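PDB 6TMS: a novel designed pore protein from Synthetic construct, which probably assembles as six copies of a two-helix hairpin into a designed helical bundle that encloses a pore. Local coordinates for residues Leu12-Ala15 / Glu16-Tyr20; Asp24-Arg27 / Arg28-Ile32; Leu51-Ile54 / Ala55-Leu59. One frame throughout, in Å; residues are numbered along the deposited sequence.

Interaction 1: residues Leu12-Ala15 / Glu16-Tyr20; sequences LEEA and EKKLY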
loop_
_atom_site.group_PDB
_atom_site.type_symbol
_atom_site.label_atom_id
_atom_site.label_comp_id
_atom_site.label_asym_id
_atom_site.label_seq_id
_atom_site.Cartn_x
_atom_site.Cartn_y
_atom_site.Cartn_z
ATOM N N LEU F 12 8.838 16.520 4.371
ATOM C CA LEU F 12 7.553 16.558 3.701
ATOM C C LEU F 12 7.634 17.356 2.400
ATOM O O LEU F 12 7.034 16.979 1.384
ATOM C CB LEU F 12 6.539 17.136 4.700
ATOM C CG LEU F 12 5.121 16.544 4.927
ATOM C CD1 LEU F 12 4.997 15.022 4.686
ATOM C CD2 LEU F 12 4.578 16.865 6.344
ATOM N N GLU F 13 8.400 18.442 2.408
ATOM C CA GLU F 13 8.605 19.271 1.223
ATOM C C GLU F 13 9.534 18.603 0.206
ATOM O O GLU F 13 9.357 18.758 -1.014
ATOM C CB GLU F 13 9.161 20.642 1.668
ATOM C CG GLU F 13 8.114 21.679 2.169
ATOM C CD GLU F 13 8.695 22.994 2.767
ATOM O OE1 GLU F 13 8.400 23.234 3.953
ATOM O OE2 GLU F 13 9.472 23.748 2.137
ATOM N N GLU F 14 10.516 17.846 0.682
ATOM C CA GLU F 14 11.409 17.110 -0.203
ATOM C C GLU F 14 10.679 15.967 -0.883
ATOM O O GLU F 14 10.896 15.661 -2.076
ATOM C CB GLU F 14 12.561 16.624 0.678
ATOM C CG GLU F 14 13.378 15.422 0.237
ATOM C CD GLU F 14 12.904 14.078 0.810
ATOM O OE1 GLU F 14 12.339 14.017 1.930
ATOM O OE2 GLU F 14 13.159 13.059 0.135
ATOM N N ALA F 15 9.733 15.409 -0.145
ATOM C CA ALA F 15 8.880 14.356 -0.656
ATOM C C ALA F 15 7.967 14.882 -1.744
ATOM O O ALA F 15 7.845 14.279 -2.820
ATOM C CB ALA F 15 8.061 13.807 0.505
ATOM N N GLU F 16 7.352 16.041 -1.493
ATOM C CA GLU F 16 6.534 16.676 -2.514
ATOM C C GLU F 16 7.343 16.875 -3.776
ATOM O O GLU F 16 6.877 16.585 -4.899
ATOM C CB GLU F 16 6.005 18.013 -1.992
ATOM C CG GLU F 16 4.707 17.941 -1.210
ATOM C CD GLU F 16 4.225 19.314 -0.744
ATOM O OE1 GLU F 16 4.979 19.934 0.037
ATOM O OE2 GLU F 16 3.116 19.766 -1.130
ATOM N N LYS F 17 8.597 17.286 -3.596
ATOM C CA LYS F 17 9.412 17.635 -4.745
ATOM C C LYS F 17 9.665 16.376 -5.599
ATOM O O LYS F 17 9.555 16.415 -6.842
ATOM C CB LYS F 17 10.643 18.410 -4.194
ATOM C CG LYS F 17 11.841 18.814 -5.074
ATOM C CD LYS F 17 13.111 18.091 -4.739
ATOM C CE LYS F 17 13.550 17.271 -5.907
ATOM N NZ LYS F 17 14.223 16.058 -5.428
ATOM N N LYS F 18 9.837 15.210 -4.970
ATOM C CA LYS F 18 9.946 14.001 -5.802
ATOM C C LYS F 18 8.617 13.434 -6.336
ATOM O O LYS F 18 8.627 12.787 -7.387
ATOM C CB LYS F 18 10.706 12.921 -5.061
ATOM C CG LYS F 18 11.834 13.529 -4.311
ATOM C CD LYS F 18 12.823 12.557 -3.722
ATOM C CE LYS F 18 12.366 11.849 -2.471
ATOM N NZ LYS F 18 13.507 11.037 -1.942
ATOM N N LEU F 19 7.491 13.547 -5.616
ATOM C CA LEU F 19 6.234 13.013 -6.153
ATOM C C LEU F 19 5.961 13.644 -7.492
ATOM O O LEU F 19 5.476 13.007 -8.437
ATOM C CB LEU F 19 5.052 13.324 -5.229
ATOM C CG LEU F 19 3.676 12.822 -5.706
ATOM C CD1 LEU F 19 3.646 11.299 -5.680
ATOM C CD2 LEU F 19 2.527 13.385 -4.902
ATOM N N TYR F 20 6.188 14.938 -7.528
ATOM C CA TYR F 20 5.910 15.734 -8.692
ATOM C C TYR F 20 6.869 15.370 -9.822
ATOM O O TYR F 20 6.477 15.311 -11.008
ATOM C CB TYR F 20 6.045 17.162 -8.180
ATOM C CG TYR F 20 5.076 17.456 -7.022
ATOM C CD1 TYR F 20 4.110 16.540 -6.645
ATOM C CD2 TYR F 20 5.079 18.676 -6.370
ATOM C CE1 TYR F 20 3.217 16.815 -5.641
ATOM C CE2 TYR F 20 4.168 18.959 -5.366
ATOM C CZ TYR F 20 3.244 18.027 -5.013
ATOM O OH TYR F 20 2.345 18.318 -4.019
#
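Leu12 O accepts the amide of Glu16, Glu13 O that of Lys17, Glu14 O that of Lys18 and Ala15 O that of Leu19, so the two segments form one unbroken run of alpha-helix within helix 2-32. Leu19 N, 2.9 Å from Ala15 O, lies nearly in line with the C=O bond (C=O...N angle 165°), whereas the other three donors are tilted from their carbonyl planes.

Among the side chains, Glu14 and Lys18 carry the contact. Glu14 leaves the helix with CG opposite the backbone N, and a bend at chi2 (-94°) turns its carboxylate round the helix, to where Lys18, bent at chi3 (-77°), reaches back from the next turn. Lys18 NZ meets Glu14 OE2 at 2.9 Å, a salt bridge whose hydrogen bond is weak. The ammonium group has a second salt bridge, to an acidic side chain of a neighbouring chain. Glu14 OE2 also lies near an acidic side chain of a neighbouring chain, a repulsion the ammonium probably offsets in part. On an adjacent side, Glu13 CG lies 4.2 Å from Glu16 OE1.

Leu12 and Leu19 instead pack on helix 39-68. An i to i+4 Glu-Lys pair beside an apolar stripe is characteristic of amphipathic helices in designed bundles.

Interaction 2: residues Asp24-Arg27 / Arg28-Ile32; sequences DKTR and RSEEI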
loop_
_atom_site.group_PDB
_atom_site.type_symbol
_atom_site.label_atom_id
_atom_site.label_comp_id
_atom_site.label_asym_id
_atom_site.label_seq_id
_atom_site.Cartn_x
_atom_site.Cartn_y
_atom_site.Cartn_z
ATOM N N ASP F 24 5.782 13.645 -13.425
ATOM C CA ASP F 24 6.216 14.043 -14.761
ATOM C C ASP F 24 6.801 12.838 -15.506
ATOM O O ASP F 24 6.478 12.583 -16.679
ATOM C CB ASP F 24 7.279 15.167 -14.644
ATOM C CG ASP F 24 6.719 16.519 -14.065
ATOM O OD1 ASP F 24 5.488 16.657 -13.943
ATOM O OD2 ASP F 24 7.501 17.482 -13.820
ATOM N N LYS F 25 7.575 12.025 -14.779
ATOM C CA LYS F 25 8.208 10.852 -15.370
ATOM C C LYS F 25 7.172 9.802 -15.771
ATOM O O LYS F 25 7.238 9.258 -16.875
ATOM C CB LYS F 25 9.214 10.290 -14.368
ATOM C CG LYS F 25 10.388 9.500 -14.939
ATOM C CD LYS F 25 11.009 8.729 -13.779
ATOM C CE LYS F 25 12.206 7.887 -14.126
ATOM N NZ LYS F 25 13.216 8.019 -13.052
ATOM N N THR F 26 6.159 9.587 -14.920
ATOM C CA THR F 26 5.086 8.653 -15.233
ATOM C C THR F 26 4.269 9.226 -16.387
ATOM O O THR F 26 4.101 8.562 -17.388
ATOM C CB THR F 26 4.270 8.326 -13.920
ATOM O OG1 THR F 26 3.538 7.081 -13.968
ATOM C CG2 THR F 26 3.299 9.372 -13.524
ATOM N N ARG F 27 4.058 10.533 -16.414
ATOM C CA ARG F 27 3.227 11.122 -17.462
ATOM C C ARG F 27 3.814 10.865 -18.847
ATOM O O ARG F 27 3.159 10.310 -19.761
ATOM C CB ARG F 27 3.160 12.627 -17.162
ATOM C CG ARG F 27 1.985 13.431 -17.675
ATOM C CD ARG F 27 2.249 14.979 -17.615
ATOM N NE ARG F 27 1.901 15.890 -16.489
ATOM C CZ ARG F 27 0.702 16.064 -15.909
ATOM N NH1 ARG F 27 0.547 17.021 -14.996
ATOM N NH2 ARG F 27 -0.333 15.283 -16.185
ATOM N N ARG F 28 5.090 11.156 -18.982
ATOM C CA ARG F 28 5.635 11.054 -20.306
ATOM C C ARG F 28 5.975 9.600 -20.588
ATOM O O ARG F 28 5.660 9.127 -21.666
ATOM C CB ARG F 28 6.709 12.135 -20.418
ATOM C CG ARG F 28 5.996 13.521 -20.139
ATOM C CD ARG F 28 6.891 14.743 -20.119
ATOM N NE ARG F 28 6.230 15.901 -19.519
ATOM C CZ ARG F 28 5.441 16.729 -20.191
ATOM N NH1 ARG F 28 5.144 16.485 -21.452
ATOM N NH2 ARG F 28 4.904 17.772 -19.591
ATOM N N SER F 29 6.410 8.822 -19.585
ATOM C CA SER F 29 6.740 7.419 -19.843
ATOM C C SER F 29 5.488 6.633 -20.174
ATOM O O SER F 29 5.433 5.946 -21.203
ATOM C CB SER F 29 7.370 6.782 -18.599
ATOM O OG SER F 29 8.009 5.548 -18.900
ATOM N N GLU F 30 4.416 6.931 -19.431
ATOM C CA GLU F 30 3.160 6.198 -19.485
ATOM C C GLU F 30 2.507 6.357 -20.848
ATOM O O GLU F 30 2.052 5.360 -21.422
ATOM C CB GLU F 30 2.234 6.643 -18.299
ATOM C CG GLU F 30 1.019 7.618 -18.582
ATOM C CD GLU F 30 0.614 8.705 -17.493
ATOM O OE1 GLU F 30 0.893 8.699 -16.274
ATOM O OE2 GLU F 30 -0.047 9.655 -17.919
ATOM N N GLU F 31 2.564 7.553 -21.470
ATOM C CA GLU F 31 2.046 7.577 -22.844
ATOM C C GLU F 31 3.156 7.541 -23.916
ATOM O O GLU F 31 2.841 7.538 -25.112
ATOM C CB GLU F 31 1.057 8.753 -23.086
ATOM C CG GLU F 31 0.220 8.594 -24.434
ATOM C CD GLU F 31 -0.985 9.554 -24.633
ATOM O OE1 GLU F 31 -1.199 10.505 -23.860
ATOM O OE2 GLU F 31 -1.707 9.389 -25.586
ATOM N N ILE F 32 4.441 7.468 -23.551
ATOM C CA ILE F 32 5.431 7.201 -24.589
ATOM C C ILE F 32 5.573 5.701 -24.785
ATOM O O ILE F 32 6.236 5.263 -25.730
ATOM C CB ILE F 32 6.840 7.795 -24.341
ATOM C CG1 ILE F 32 6.786 9.317 -24.205
ATOM C CG2 ILE F 32 7.782 7.466 -25.510
ATOM C CD1 ILE F 32 6.282 10.039 -25.440
HETATM O O HOH W 1 5.251 18.382 -16.813
#
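Arg28 N donates to Asp24 O at 3.0 Å, and a water links their side chains: this is an i to i+4 pairing on the last turns of helix 2-32, the first helix of the hairpin. The Arg28 chain runs extended from CG to NE, with CG 3.6 Å from Asp24 O. The two charged groups do not meet directly; the water lies between them. It sits in the guanidinium plane, at its edge, and accepts from Arg28 NH2 at 2.9 Å, while the bond it donates to Asp24 OD1 is weak. Over one face of the same guanidinium lies Arg27 CD, 4.2 Å above the plane and offset toward the rim.

On another side of the helix Glu30 turns toward the preceding turn, its OE1 modelled 3.7 Å from Thr26 CG2. The position of this side chain is doubtful, because its CB is too close to Thr26 O. If it is right, Glu30 OE1 also comes near Glu49 OE1 of helix 39-68, a proximity that might raise the proton affinity of one of the two acids.

Farther out, the Lys25 chain leads away from this turn, and its NZ forms a salt bridge with an acidic side chain of a neighbouring chain.

Interaction 3: residues Leu51-Ile54 / Ala55-Leu59; sequences LMLI and AESLL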
loop_
_atom_site.group_PDB
_atom_site.type_symbol
_atom_site.label_atom_id
_atom_site.label_comp_id
_atom_site.label_asym_id
_atom_site.label_seq_id
_atom_site.Cartn_x
_atom_site.Cartn_y
_atom_site.Cartn_z
ATOM N N LEU F 51 -0.446 3.701 -8.054
ATOM C CA LEU F 51 0.551 3.875 -7.014
ATOM C C LEU F 51 0.959 5.324 -6.902
ATOM O O LEU F 51 1.228 5.841 -5.814
ATOM C CB LEU F 51 1.785 3.054 -7.361
ATOM C CG LEU F 51 1.884 1.620 -6.865
ATOM C CD1 LEU F 51 3.183 1.008 -7.303
ATOM C CD2 LEU F 51 1.800 1.595 -5.376
ATOM N N MET F 52 1.005 5.989 -8.029
ATOM C CA MET F 52 1.293 7.400 -8.040
ATOM C C MET F 52 0.193 8.153 -7.318
ATOM O O MET F 52 0.443 9.123 -6.587
ATOM C CB MET F 52 1.381 7.798 -9.504
ATOM C CG MET F 52 2.620 8.516 -9.983
ATOM S SD MET F 52 4.191 7.668 -9.953
ATOM C CE MET F 52 4.889 8.786 -8.745
ATOM N N LEU F 53 -1.033 7.676 -7.464
ATOM C CA LEU F 53 -2.137 8.342 -6.798
ATOM C C LEU F 53 -2.096 8.109 -5.290
ATOM O O LEU F 53 -2.326 9.039 -4.503
ATOM C CB LEU F 53 -3.444 7.848 -7.417
ATOM C CG LEU F 53 -4.615 8.818 -7.657
ATOM C CD1 LEU F 53 -5.449 8.914 -6.406
ATOM C CD2 LEU F 53 -4.188 10.206 -8.095
ATOM N N ILE F 54 -1.764 6.894 -4.857
ATOM C CA ILE F 54 -1.691 6.725 -3.416
ATOM C C ILE F 54 -0.503 7.498 -2.876
ATOM O O ILE F 54 -0.547 7.987 -1.750
ATOM C CB ILE F 54 -1.717 5.235 -2.969
ATOM C CG1 ILE F 54 -1.012 5.021 -1.625
ATOM C CG2 ILE F 54 -1.150 4.231 -3.997
ATOM C CD1 ILE F 54 -1.933 4.764 -0.469
ATOM N N ALA F 55 0.586 7.616 -3.614
ATOM C CA ALA F 55 1.656 8.409 -3.037
ATOM C C ALA F 55 1.196 9.848 -2.870
ATOM O O ALA F 55 1.414 10.463 -1.823
ATOM C CB ALA F 55 2.912 8.308 -3.887
ATOM N N GLU F 56 0.472 10.371 -3.849
ATOM C CA GLU F 56 -0.084 11.706 -3.687
ATOM C C GLU F 56 -0.926 11.806 -2.420
ATOM O O GLU F 56 -0.717 12.681 -1.571
ATOM C CB GLU F 56 -0.902 12.015 -4.935
ATOM C CG GLU F 56 -1.340 13.453 -5.114
ATOM C CD GLU F 56 -1.579 13.786 -6.573
ATOM O OE1 GLU F 56 -1.330 12.898 -7.409
ATOM O OE2 GLU F 56 -1.856 14.961 -6.900
ATOM N N SER F 57 -1.845 10.874 -2.247
ATOM C CA SER F 57 -2.758 10.960 -1.121
ATOM C C SER F 57 -2.043 10.779 0.196
ATOM O O SER F 57 -2.441 11.354 1.209
ATOM C CB SER F 57 -3.828 9.901 -1.257
ATOM O OG SER F 57 -4.684 10.178 -2.337
ATOM N N LEU F 58 -1.097 9.861 0.242
ATOM C CA LEU F 58 -0.375 9.647 1.481
ATOM C C LEU F 58 0.453 10.854 1.829
ATOM O O LEU F 58 0.533 11.261 2.989
ATOM C CB LEU F 58 0.485 8.409 1.336
ATOM C CG LEU F 58 -0.294 7.137 1.668
ATOM C CD1 LEU F 58 0.640 6.038 1.629
ATOM C CD2 LEU F 58 -0.947 7.143 3.067
ATOM N N LEU F 59 0.971 11.510 0.824
ATOM C CA LEU F 59 1.669 12.738 1.088
ATOM C C LEU F 59 0.713 13.759 1.662
ATOM O O LEU F 59 1.055 14.492 2.590
ATOM C CB LEU F 59 2.264 13.222 -0.212
ATOM C CG LEU F 59 3.552 14.008 -0.345
ATOM C CD1 LEU F 59 3.712 14.317 -1.838
ATOM C CD2 LEU F 59 3.515 15.288 0.454
#
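Ile54 meets Leu58 one turn along helix 39-68, the two side chains lying side by side and pointing the same way. From the backbone outward, Ile54 CB lies beside the amide N of Ala55. CG1 stands opposite the backbone N (chi1 153°), which swings it along the helix to 3.8 Å from Leu58 CD1, while the other branch, CG2, points back toward the preceding turn. At the tip, Ile54 CD1 reaches Leu58 CD1 at 3.6 Å and is equally near Leu58 CG, so it rests alongside the fork of the leucine. Leu58 answers with CG beside its own backbone N, which directs the branch back toward the isoleucine. Replacing Ile54 with an alanine would probably remove the CG1 and CD1 contacts with Leu58 CD1 and open a gap where apolar side chains of an adjoining chain also pack.

Beneath the pair runs regular helix bonding, Leu58 N donating to Ile54 O at 2.8 Å. Leu53 O has two donors from one residue: Ser57 N at 2.9 Å, and the buried Ser57 OG in a weak bond at 3.4 Å. Leu53 CD2 lies 4.0 Å from Glu56 OE1, and that oxygen is close to Glu23 OE2 of helix 2-32, where like charges may make protonation of one acid easier.

Ala55 packs its methyl against Leu19 of helix 2-32, and Met52 packs on Leu22. Glu56 apart, the helix bonds pair the backbone groups, and cohesion among the apolar side chains probably rests mainly on dispersion and the hydrophobic effect, as expected of a helical bundle's interior.

Overall arrangement
Interactions 1 and 2 follow each other along helix 2-32, their centres about 18 Å apart, and interaction 3 lies on the returning helix 39-68, its centre about 11 Å from the centre of the first and 16 Å from that of the second. The hairpin joins them by packing. Leu19 CD2 of interaction 1 meets Leu59 CD1 at 3.4 Å, and Glu16 CG meets Leu59 CD2 at 3.4 Å; Thr26 CG2 of interaction 2 touches Met52 CG at 3.7 Å. Burial increases from 24-27/28-32 at the surface, through 12-15/16-20, to 51-54/55-59 in the interior. All three also reach neighbouring chains, consistent with a six-chain pore built from repeated hairpins.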